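Local coordinates for conserved hypothetical protein (Sulfolobus solfataricus, PDB 2FNA) that binds ADP and magnesium in a P-loop NTPase fold and is probably an archaeal AAA+ ATPase whose cellular role is not established, at residues P57-D62 with N86-R91; A146-K151 with G177-L182; P243-Y248 with E268-L273. One frame throughout, in Å; residues are numbered along the deposited sequence.

In the fold
The three contacts follow one another along the chain and none touches another. Contacts 1 and 2 both belong to the parallel sheet of the ATPase fold: contact 1 sets helix 74-91 against the outermost strand 58-62, its centre about 20 Å from the centre of the chain, whereas contact 2, its centre about 8 Å from that point, joins segments that follow two adjacent inner strands. Contact 3 instead pairs helix 243-256, which lines the ADP pocket, with helix 259-282. Their chemistry differs accordingly. Contact 1 is largely buried and apolar, contact 2 is partly buried and turns on an amide-carboxylate hydrogen bond, and contact 3 is an aromatic cluster, also partly buried.

Contact 1 of 3, residues P57-D62 with N86-R91; sequences PYIYLD and NKLVKR. With EDO (1,2-ethanediol), chain E.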
loop_
_atom_site.group_PDB
_atom_site.type_symbol
_atom_site.label_atom_id
_atom_site.label_comp_id
_atom_site.label_asym_id
_atom_site.label_seq_id
_atom_site.Cartn_x
_atom_site.Cartn_y
_atom_site.Cartn_z
ATOM N N PRO A 57 -5.504 -10.311 18.696
ATOM C CA PRO A 57 -4.488 -9.328 19.015
ATOM C C PRO A 57 -3.668 -9.014 17.768
ATOM O O PRO A 57 -3.494 -9.868 16.894
ATOM C CB PRO A 57 -3.611 -10.018 20.052
ATOM C CG PRO A 57 -4.047 -11.424 20.103
ATOM C CD PRO A 57 -5.364 -11.557 19.473
ATOM N N TYR A 58 -3.190 -7.790 17.671
ATOM C CA TYR A 58 -2.449 -7.390 16.500
ATOM C C TYR A 58 -1.531 -6.213 16.803
ATOM O O TYR A 58 -1.697 -5.491 17.816
ATOM C CB TYR A 58 -3.408 -7.043 15.357
ATOM C CG TYR A 58 -4.212 -5.777 15.589
ATOM C CD1 TYR A 58 -5.438 -5.813 16.275
ATOM C CD2 TYR A 58 -3.747 -4.544 15.143
ATOM C CE1 TYR A 58 -6.186 -4.636 16.507
ATOM C CE2 TYR A 58 -4.485 -3.360 15.379
ATOM C CZ TYR A 58 -5.699 -3.423 16.046
ATOM O OH TYR A 58 -6.404 -2.265 16.251
ATOM N N ILE A 59 -0.535 -6.090 15.924
ATOM C CA ILE A 59 0.411 -4.996 15.856
ATOM C C ILE A 59 0.212 -4.400 14.461
ATOM O O ILE A 59 0.266 -5.120 13.482
ATOM C CB ILE A 59 1.864 -5.554 15.966
ATOM C CG1 ILE A 59 2.182 -5.956 17.412
ATOM C CG2 ILE A 59 2.899 -4.572 15.388
ATOM C CD1 ILE A 59 2.266 -4.817 18.381
ATOM N N TYR A 60 -0.047 -3.105 14.369
ATOM C CA TYR A 60 -0.279 -2.479 13.077
ATOM C C TYR A 60 0.796 -1.470 12.743
ATOM O O TYR A 60 0.795 -0.383 13.295
ATOM C CB TYR A 60 -1.637 -1.786 13.079
ATOM C CG TYR A 60 -2.184 -1.519 11.716
ATOM C CD1 TYR A 60 -1.569 -0.599 10.854
ATOM C CD2 TYR A 60 -3.313 -2.199 11.263
ATOM C CE1 TYR A 60 -2.084 -0.369 9.593
ATOM C CE2 TYR A 60 -3.838 -1.958 10.019
ATOM C CZ TYR A 60 -3.214 -1.055 9.188
ATOM O OH TYR A 60 -3.731 -0.809 7.942
ATOM N N LEU A 61 1.707 -1.815 11.836
ATOM C CA LEU A 61 2.732 -0.860 11.393
ATOM C C LEU A 61 2.301 -0.130 10.118
ATOM O O LEU A 61 2.276 -0.710 9.029
ATOM C CB LEU A 61 4.083 -1.545 11.188
ATOM C CG LEU A 61 4.715 -2.208 12.421
ATOM C CD1 LEU A 61 6.156 -2.643 12.129
ATOM C CD2 LEU A 61 4.716 -1.257 13.604
ATOM N N ASP A 62 1.946 1.145 10.291
ATOM C CA ASP A 62 1.547 2.028 9.205
ATOM C C ASP A 62 2.793 2.726 8.619
ATOM O O ASP A 62 3.294 3.711 9.151
ATOM C CB ASP A 62 0.517 3.015 9.730
ATOM C CG ASP A 62 -0.097 3.841 8.647
ATOM O OD1 ASP A 62 -0.082 3.413 7.480
ATOM O OD2 ASP A 62 -0.600 4.934 8.970
ATOM N N ASN A 86 2.982 -1.285 23.008
ATOM C CA ASN A 86 2.304 -0.719 24.173
ATOM C C ASN A 86 0.764 -0.857 24.100
ATOM O O ASN A 86 0.094 -1.026 25.130
ATOM C CB ASN A 86 2.729 0.745 24.380
ATOM C CG ASN A 86 4.111 0.876 25.027
ATOM O OD1 ASN A 86 4.562 -0.015 25.749
ATOM N ND2 ASN A 86 4.777 2.005 24.777
ATOM N N LYS A 87 0.219 -0.805 22.883
ATOM C CA LYS A 87 -1.192 -1.103 22.651
ATOM C C LYS A 87 -1.494 -2.602 22.870
ATOM O O LYS A 87 -2.562 -2.974 23.400
ATOM C CB LYS A 87 -1.588 -0.709 21.229
ATOM C CG LYS A 87 -1.320 0.741 20.839
ATOM C CD LYS A 87 -1.784 0.976 19.416
ATOM C CE LYS A 87 -1.438 2.359 18.913
ATOM N NZ LYS A 87 -2.003 2.580 17.544
ATOM N N LEU A 88 -0.543 -3.452 22.472
ATOM C CA LEU A 88 -0.702 -4.903 22.548
ATOM C C LEU A 88 -0.618 -5.460 23.973
ATOM O O LEU A 88 -1.352 -6.397 24.306
ATOM C CB LEU A 88 0.318 -5.614 21.658
ATOM C CG LEU A 88 0.156 -7.131 21.575
ATOM C CD1 LEU A 88 -1.146 -7.494 20.909
ATOM C CD2 LEU A 88 1.317 -7.808 20.864
ATOM N N VAL A 89 0.271 -4.909 24.801
ATOM C CA VAL A 89 0.356 -5.320 26.216
ATOM C C VAL A 89 -0.983 -5.120 26.950
ATOM O O VAL A 89 -1.388 -5.956 27.737
ATOM C CB VAL A 89 1.502 -4.604 26.985
ATOM C CG1 VAL A 89 2.837 -4.886 26.327
ATOM C CG2 VAL A 89 1.260 -3.095 27.099
ATOM N N LYS A 90 -1.678 -4.031 26.642
ATOM C CA LYS A 90 -3.017 -3.815 27.153
ATOM C C LYS A 90 -3.950 -4.973 26.807
ATOM O O LYS A 90 -4.773 -5.348 27.637
ATOM C CB LYS A 90 -3.600 -2.502 26.626
ATOM C CG LYS A 90 -2.886 -1.276 27.150
ATOM C CD LYS A 90 -3.508 0.001 26.623
ATOM C CE LYS A 90 -3.055 1.212 27.433
ATOM N NZ LYS A 90 -3.568 2.495 26.862
ATOM N N ARG A 91 -3.843 -5.536 25.599
ATOM C CA ARG A 91 -4.620 -6.736 25.247
ATOM C C ARG A 91 -4.002 -8.031 25.774
ATOM O O ARG A 91 -4.730 -8.983 26.055
ATOM C CB ARG A 91 -4.838 -6.874 23.733
ATOM C CG ARG A 91 -5.425 -8.251 23.330
ATOM C CD ARG A 91 -6.563 -8.169 22.324
ATOM N NE ARG A 91 -7.232 -9.471 22.169
ATOM C CZ ARG A 91 -8.147 -9.745 21.237
ATOM N NH1 ARG A 91 -8.527 -8.808 20.367
ATOM N NH2 ARG A 91 -8.688 -10.961 21.175
HETATM C C1 EDO E . -4.260 -3.719 19.054
HETATM O O1 EDO E . -3.787 -2.373 19.192
HETATM C C2 EDO E . -3.691 -4.608 20.151
HETATM O O2 EDO E . -4.104 -5.970 19.926
#
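L88 faces the strand with both of its methyl branches: with CG trans to the backbone N (chi1 -175°), CD1 is carried to 3.6 Å from P57 CB and CD2 to the side chain of I59. L88 CB itself lies 3.9 Å from I59 CD1. The I59 and L88 side chains meet at about a right angle. One turn further on, R91 crosses P57, again nearly perpendicular, and lays a face of its guanidinium over the start of the strand. P57 N sits above the centre of that face, 3.7 Å from R91 CZ, while R91 NH2 is hydrogen-bonded to the carbonyl of N55, which helps fix the plane of the group. Helix 74-91 thus packs along strand 58-62, the outermost strand of the parallel sheet in this P-loop NTPase fold; its partner in the sheet is strand 139-144, reached by backbone bonds from I59 and L61, and from P57 just before the strand. The CB of Y58 points away from the helix, and a molecule of 1,2-ethanediol, probably from the crystallisation liquor, lies between its ring and the helix. Its C1 is over one ring face, 3.3 Å from Y58 CE1. Its O2 accepts a nearly straight bond from Y58 N (3.0 Å, 166°) and returns a weak one to Y58 O. An alanine at Y58 would remove the ring and would probably leave the diol without its flat wall and a gap over I51 of helix 43-54 that Y60 alone would not fill. K87 CB approaches diol O1 to 3.4 Å.

Contact 2 of 3, residues A146-K151 with G177-L182; sequences AQELVK and GSEMGL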
loop_
_atom_site.group_PDB
_atom_site.type_symbol
_atom_site.label_atom_id
_atom_site.label_comp_id
_atom_site.label_asym_id
_atom_site.label_seq_id
_atom_site.Cartn_x
_atom_site.Cartn_y
_atom_site.Cartn_z
ATOM N N ALA A 146 4.654 -2.553 3.267
ATOM C CA ALA A 146 5.867 -3.211 3.717
ATOM C C ALA A 146 7.081 -2.929 2.852
ATOM O O ALA A 146 8.192 -2.943 3.369
ATOM C CB ALA A 146 5.634 -4.734 3.811
ATOM N N GLN A 147 6.874 -2.689 1.544
ATOM C CA GLN A 147 7.958 -2.335 0.634
ATOM C C GLN A 147 8.754 -1.066 1.085
ATOM O O GLN A 147 9.862 -0.868 0.664
ATOM C CB GLN A 147 7.477 -2.202 -0.830
ATOM C CG GLN A 147 6.821 -0.863 -1.259
ATOM C CD GLN A 147 5.410 -0.668 -0.728
ATOM O OE1 GLN A 147 4.888 -1.489 0.022
ATOM N NE2 GLN A 147 4.792 0.405 -1.124
ATOM N N GLU A 148 8.160 -0.222 1.934
ATOM C CA GLU A 148 8.859 0.896 2.554
ATOM C C GLU A 148 10.109 0.458 3.353
ATOM O O GLU A 148 11.034 1.227 3.537
ATOM C CB GLU A 148 7.895 1.644 3.492
ATOM C CG GLU A 148 6.813 2.454 2.767
ATOM C CD GLU A 148 7.354 3.663 1.993
ATOM O OE1 GLU A 148 8.337 4.301 2.440
ATOM O OE2 GLU A 148 6.785 3.970 0.925
ATOM N N LEU A 149 10.095 -0.766 3.856
ATOM C CA LEU A 149 11.206 -1.343 4.636
ATOM C C LEU A 149 12.465 -1.564 3.834
ATOM O O LEU A 149 13.533 -1.818 4.389
ATOM C CB LEU A 149 10.761 -2.662 5.245
ATOM C CG LEU A 149 9.647 -2.577 6.292
ATOM C CD1 LEU A 149 9.231 -3.970 6.692
ATOM C CD2 LEU A 149 10.101 -1.824 7.520
ATOM N N VAL A 150 12.356 -1.476 2.519
ATOM C CA VAL A 150 13.533 -1.399 1.670
ATOM C C VAL A 150 14.454 -0.253 2.115
ATOM O O VAL A 150 15.693 -0.339 2.049
ATOM C CB VAL A 150 13.132 -1.101 0.205
ATOM C CG1 VAL A 150 14.338 -0.754 -0.602
ATOM C CG2 VAL A 150 12.424 -2.288 -0.420
ATOM N N LYS A 151 13.818 0.829 2.530
ATOM C CA LYS A 151 14.514 2.029 3.033
ATOM C C LYS A 151 15.136 1.820 4.402
ATOM O O LYS A 151 15.973 2.604 4.829
ATOM C CB LYS A 151 13.522 3.170 3.124
ATOM C CG LYS A 151 12.910 3.598 1.809
ATOM C CD LYS A 151 11.677 4.451 2.075
ATOM C CE LYS A 151 11.054 4.995 0.792
ATOM N NZ LYS A 151 9.958 5.960 1.129
ATOM N N GLY A 177 1.176 -3.879 -0.235
ATOM C CA GLY A 177 2.003 -2.962 -1.000
ATOM C C GLY A 177 1.343 -2.385 -2.207
ATOM O O GLY A 177 0.806 -3.117 -3.048
ATOM N N SER A 178 1.430 -1.069 -2.335
ATOM C CA SER A 178 0.896 -0.375 -3.491
ATOM C C SER A 178 1.823 -0.457 -4.688
ATOM O O SER A 178 1.415 -0.118 -5.780
ATOM C CB SER A 178 0.630 1.100 -3.165
ATOM O OG SER A 178 -0.443 1.199 -2.229
ATOM N N GLU A 179 3.080 -0.862 -4.458
ATOM C CA GLU A 179 4.126 -0.918 -5.472
ATOM C C GLU A 179 4.503 -2.404 -5.538
ATOM O O GLU A 179 5.388 -2.872 -4.821
ATOM C CB GLU A 179 5.340 -0.068 -5.045
ATOM C CG GLU A 179 5.071 1.447 -4.931
ATOM C CD GLU A 179 6.128 2.198 -4.090
ATOM O OE1 GLU A 179 6.464 1.751 -2.954
ATOM O OE2 GLU A 179 6.598 3.274 -4.542
HETATM N N MSE A 180 3.812 -3.145 -6.387
HETATM C CA MSE A 180 3.875 -4.612 -6.352
HETATM C C MSE A 180 5.282 -5.159 -6.548
HETATM O O MSE A 180 5.727 -5.982 -5.785
HETATM C CB MSE A 180 2.973 -5.204 -7.417
HETATM C CG MSE A 180 2.700 -6.707 -7.239
HETATM SE SE MSE A 180 1.650 -7.324 -8.783
HETATM C CE MSE A 180 2.169 -6.078 -10.245
ATOM N N GLY A 181 5.961 -4.700 -7.585
ATOM C CA GLY A 181 7.288 -5.191 -7.901
ATOM C C GLY A 181 8.252 -4.914 -6.765
ATOM O O GLY A 181 9.090 -5.750 -6.471
ATOM N N LEU A 182 8.150 -3.738 -6.140
ATOM C CA LEU A 182 9.061 -3.365 -5.068
ATOM C C LEU A 182 8.832 -4.236 -3.846
ATOM O O LEU A 182 9.786 -4.599 -3.173
ATOM C CB LEU A 182 8.965 -1.862 -4.717
ATOM C CG LEU A 182 10.067 -1.345 -3.772
ATOM C CD1 LEU A 182 11.427 -1.376 -4.481
ATOM C CD2 LEU A 182 9.780 0.073 -3.246
HETATM O O HOH W 1 8.591 2.742 -1.567
#
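Q147 and E179 make a polar side-chain contact, flanked by apolar packing from L182, where two loops leave adjacent strands of the parallel sheet. Segment 146-151, mostly a 3-10 turn, follows strand 139-144; 177-182 follows strand 171-177 and enters helix 180-186. The amide of Q147 gives one hydrogen bond across, from NE2 to OE1 of E179, 2.8 Å long. The acceptor lies in the amide plane, yet the amide and carboxylate planes are 70° apart, and OE1 is approached on its anti side, 29° out of the carboxylate plane. CG of Q147 is wedged between its own backbone N and carbonyl carbon (chi1 82°), and a second bend at chi2 turns the amide toward G177. There Q147 OE1 lies 3.4 Å from G177 CA; a side chain on that glycine would point at this oxygen and be tight against it. Q147 NE2 also bonds to E145, so two acidic residues hold the amide. The same E179 OE1 takes a 2.7 Å bond from a water that also donates, weakly, to E148 OE2. The two carboxylates are 4.5 Å apart, OE2 of E148 to OE1 of E179, so the water probably eases their repulsion; the salt bridge of E148 to K151 probably offsets its charge further, and E179 OE2 bonds to H335. L182 crosses the Q147 side chain at about a right angle, its CD2 3.7 Å from Q147 CG, and V150 CG2 reaches L182 CG more loosely. Around this patch, A146 packs on L183 and V150 on Y186 of helix 180-186. S178 OG is hydrogen-bonded to E145 and to K43 of the probable P-loop. The backbone of A146 bonds to S176 of strand 171-177, and that of G177 to V35 of strand 32-37.

Contact 3 of 3, residues P243-Y248 with E268-L273; sequences PGWLTY and EYAKKL. With ADP (adenosine-5'-diphosphate), chain D; EDO (1,2-ethanediol), chain G.
Y248 and Y269 lie face against face in an offset stack, ring centroids 4.2 Å apart and planes within 15° of parallel. CD2 of Y269 sits over the centre of the Y248 ring, and Y269 CE2 comes 3.6 Å from Y248 CD1. That same CE2 also meets the edge of W245, in the plane of the indole, 3.7 Å from W245 CZ3. One face of the indole is covered by A270, whose CB stands 3.6 Å from the centroid of the six-membered ring, almost on its normal, in a CH-pi contact. L273 CD2 adds a looser touch, 4.0 Å from W245 CH2. W245, Y248 and Y269 form an aromatic cluster between helices 243-256 and 259-282, whose segments here run roughly antiparallel, at 140°, with axes 11.0 Å apart. CB of Y269 already points to the first helix, and with CG trans to the backbone N (chi1 165°) the ring is carried on to Y248. Beyond this shell, NE1 of W245 is bonded to E349, and L351 of helix 350-355 packs on both W245 and A270. The first helix also lines the ADP pocket: P243 CB lies 3.3 Å from the adenine N7, G244 CA is close to the ribose, and T247 OG1, near the same sugar, donates to P243 O from above the carbonyl plane, beside the helical bond from T247 N.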
loop_
_atom_site.group_PDB
_atom_site.type_symbol
_atom_site.label_atom_id
_atom_site.label_comp_id
_atom_site.label_asym_id
_atom_site.label_seq_id
_atom_site.Cartn_x
_atom_site.Cartn_y
_atom_site.Cartn_z
ATOM N N PRO A 243 -11.124 3.080 -6.548
ATOM C CA PRO A 243 -12.139 3.315 -5.516
ATOM C C PRO A 243 -11.993 4.607 -4.724
ATOM O O PRO A 243 -13.005 5.253 -4.416
ATOM C CB PRO A 243 -12.008 2.087 -4.596
ATOM C CG PRO A 243 -11.534 1.010 -5.496
ATOM C CD PRO A 243 -10.552 1.729 -6.448
ATOM N N GLY A 244 -10.763 4.943 -4.362
ATOM C CA GLY A 244 -10.474 6.142 -3.588
ATOM C C GLY A 244 -10.947 7.411 -4.259
ATOM O O GLY A 244 -11.438 8.329 -3.584
ATOM N N TRP A 245 -10.818 7.496 -5.588
ATOM C CA TRP A 245 -11.247 8.712 -6.275
ATOM C C TRP A 245 -12.787 8.766 -6.379
ATOM O O TRP A 245 -13.402 9.840 -6.272
ATOM C CB TRP A 245 -10.678 8.805 -7.676
ATOM C CG TRP A 245 -9.195 8.800 -7.828
ATOM C CD1 TRP A 245 -8.532 8.164 -8.791
ATOM C CD2 TRP A 245 -8.203 9.503 -7.047
ATOM N NE1 TRP A 245 -7.199 8.394 -8.684
ATOM C CE2 TRP A 245 -6.962 9.214 -7.621
ATOM C CE3 TRP A 245 -8.245 10.348 -5.933
ATOM C CZ2 TRP A 245 -5.766 9.722 -7.128
ATOM C CZ3 TRP A 245 -7.046 10.853 -5.435
ATOM C CH2 TRP A 245 -5.831 10.544 -6.031
ATOM N N LEU A 246 -13.402 7.613 -6.597
ATOM C CA LEU A 246 -14.863 7.523 -6.676
ATOM C C LEU A 246 -15.508 7.864 -5.331
ATOM O O LEU A 246 -16.578 8.487 -5.276
ATOM C CB LEU A 246 -15.267 6.103 -7.101
ATOM C CG LEU A 246 -14.984 5.824 -8.591
ATOM C CD1 LEU A 246 -15.227 4.404 -8.893
ATOM C CD2 LEU A 246 -15.841 6.691 -9.498
ATOM N N THR A 247 -14.851 7.427 -4.257
ATOM C CA THR A 247 -15.255 7.743 -2.884
ATOM C C THR A 247 -15.246 9.248 -2.597
ATOM O O THR A 247 -16.195 9.758 -2.029
ATOM C CB THR A 247 -14.313 7.041 -1.873
ATOM O OG1 THR A 247 -14.332 5.634 -2.090
ATOM C CG2 THR A 247 -14.703 7.294 -0.388
ATOM N N TYR A 248 -14.142 9.920 -2.928
ATOM C CA TYR A 248 -14.017 11.358 -2.772
ATOM C C TYR A 248 -15.108 12.082 -3.576
ATOM O O TYR A 248 -15.796 12.883 -3.035
ATOM C CB TYR A 248 -12.642 11.811 -3.263
ATOM C CG TYR A 248 -12.289 13.237 -2.901
ATOM C CD1 TYR A 248 -11.719 13.528 -1.667
ATOM C CD2 TYR A 248 -12.501 14.287 -3.791
ATOM C CE1 TYR A 248 -11.379 14.845 -1.319
ATOM C CE2 TYR A 248 -12.167 15.595 -3.442
ATOM C CZ TYR A 248 -11.606 15.868 -2.209
ATOM O OH TYR A 248 -11.268 17.197 -1.823
ATOM N N GLU A 268 -9.017 17.854 -9.421
ATOM C CA GLU A 268 -7.943 18.733 -8.933
ATOM C C GLU A 268 -7.247 18.152 -7.700
ATOM O O GLU A 268 -6.019 18.259 -7.568
ATOM C CB GLU A 268 -8.437 20.168 -8.667
ATOM C CG GLU A 268 -9.100 20.858 -9.865
ATOM C CD GLU A 268 -8.248 20.864 -11.158
ATOM O OE1 GLU A 268 -7.014 21.107 -11.080
ATOM O OE2 GLU A 268 -8.840 20.641 -12.255
ATOM N N TYR A 269 -8.023 17.526 -6.805
ATOM C CA TYR A 269 -7.488 16.837 -5.642
ATOM C C TYR A 269 -6.611 15.650 -6.058
ATOM O O TYR A 269 -5.497 15.484 -5.533
ATOM C CB TYR A 269 -8.614 16.382 -4.677
ATOM C CG TYR A 269 -8.182 15.351 -3.637
ATOM C CD1 TYR A 269 -7.321 15.686 -2.593
ATOM C CD2 TYR A 269 -8.654 14.038 -3.693
ATOM C CE1 TYR A 269 -6.916 14.732 -1.660
ATOM C CE2 TYR A 269 -8.277 13.098 -2.757
ATOM C CZ TYR A 269 -7.404 13.449 -1.743
ATOM O OH TYR A 269 -7.017 12.498 -0.816
ATOM N N ALA A 270 -7.101 14.823 -6.988
ATOM C CA ALA A 270 -6.302 13.722 -7.545
ATOM C C ALA A 270 -4.987 14.204 -8.117
ATOM O O ALA A 270 -3.933 13.678 -7.777
ATOM C CB ALA A 270 -7.083 12.977 -8.621
ATOM N N LYS A 271 -5.026 15.241 -8.947
ATOM C CA LYS A 271 -3.803 15.729 -9.605
ATOM C C LYS A 271 -2.762 16.176 -8.590
ATOM O O LYS A 271 -1.590 15.875 -8.722
ATOM C CB LYS A 271 -4.112 16.872 -10.572
ATOM C CG LYS A 271 -4.800 16.432 -11.849
ATOM C CD LYS A 271 -5.116 17.633 -12.780
ATOM C CE LYS A 271 -6.588 18.059 -12.719
ATOM N NZ LYS A 271 -6.812 19.322 -13.479
ATOM N N LYS A 272 -3.202 16.894 -7.572
ATOM C CA LYS A 272 -2.312 17.373 -6.504
ATOM C C LYS A 272 -1.691 16.200 -5.760
ATOM O O LYS A 272 -0.464 16.129 -5.554
ATOM C CB LYS A 272 -3.080 18.257 -5.522
ATOM C CG LYS A 272 -2.944 19.760 -5.780
ATOM C CD LYS A 272 -3.813 20.562 -4.808
ATOM N N LEU A 273 -2.539 15.262 -5.359
ATOM C CA LEU A 273 -2.039 14.099 -4.656
ATOM C C LEU A 273 -1.113 13.246 -5.516
ATOM O O LEU A 273 -0.038 12.892 -5.086
ATOM C CB LEU A 273 -3.195 13.291 -4.086
ATOM C CG LEU A 273 -2.785 12.165 -3.133
ATOM C CD1 LEU A 273 -1.938 12.670 -2.001
ATOM C CD2 LEU A 273 -4.077 11.507 -2.591
HETATM P PB ADP D . -5.168 1.712 -0.170
HETATM O O1B ADP D . -5.264 0.578 -1.140
HETATM O O2B ADP D . -4.466 2.921 -0.780
HETATM O O3B ADP D . -4.725 1.378 1.215
HETATM P PA ADP D . -7.585 2.681 1.223
HETATM O O1A ADP D . -8.074 1.570 2.095
HETATM O O2A ADP D . -6.805 3.676 1.976
HETATM O O3A ADP D . -6.748 2.226 -0.096
HETATM O "O5'" ADP D . -8.861 3.245 0.462
HETATM C "C5'" ADP D . -8.823 4.448 -0.324
HETATM C "C4'" ADP D . -10.135 5.213 -0.163
HETATM O "O4'" ADP D . -11.193 4.590 -0.867
HETATM C "C3'" ADP D . -10.626 5.323 1.247
HETATM O "O3'" ADP D . -11.406 6.534 1.331
HETATM C "C2'" ADP D . -11.568 4.151 1.405
HETATM O "O2'" ADP D . -12.569 4.378 2.388
HETATM C "C1'" ADP D . -12.175 4.108 0.031
HETATM N N9 ADP D . -12.542 2.783 -0.458
HETATM C C8 ADP D . -11.753 1.964 -1.187
HETATM N N7 ADP D . -12.421 0.863 -1.529
HETATM C C5 ADP D . -13.660 0.959 -0.992
HETATM C C6 ADP D . -14.894 0.143 -0.967
HETATM N N6 ADP D . -14.930 -1.058 -1.579
HETATM N N1 ADP D . -15.989 0.633 -0.318
HETATM C C2 ADP D . -15.982 1.834 0.290
HETATM N N3 ADP D . -14.901 2.632 0.301
HETATM C C4 ADP D . -13.749 2.248 -0.316
HETATM C C1 EDO G . -8.550 8.624 -1.498
HETATM O O1 EDO G . -7.195 9.104 -1.407
HETATM C C2 EDO G . -9.547 9.746 -1.171
HETATM O O2 EDO G . -10.496 9.293 -0.195
#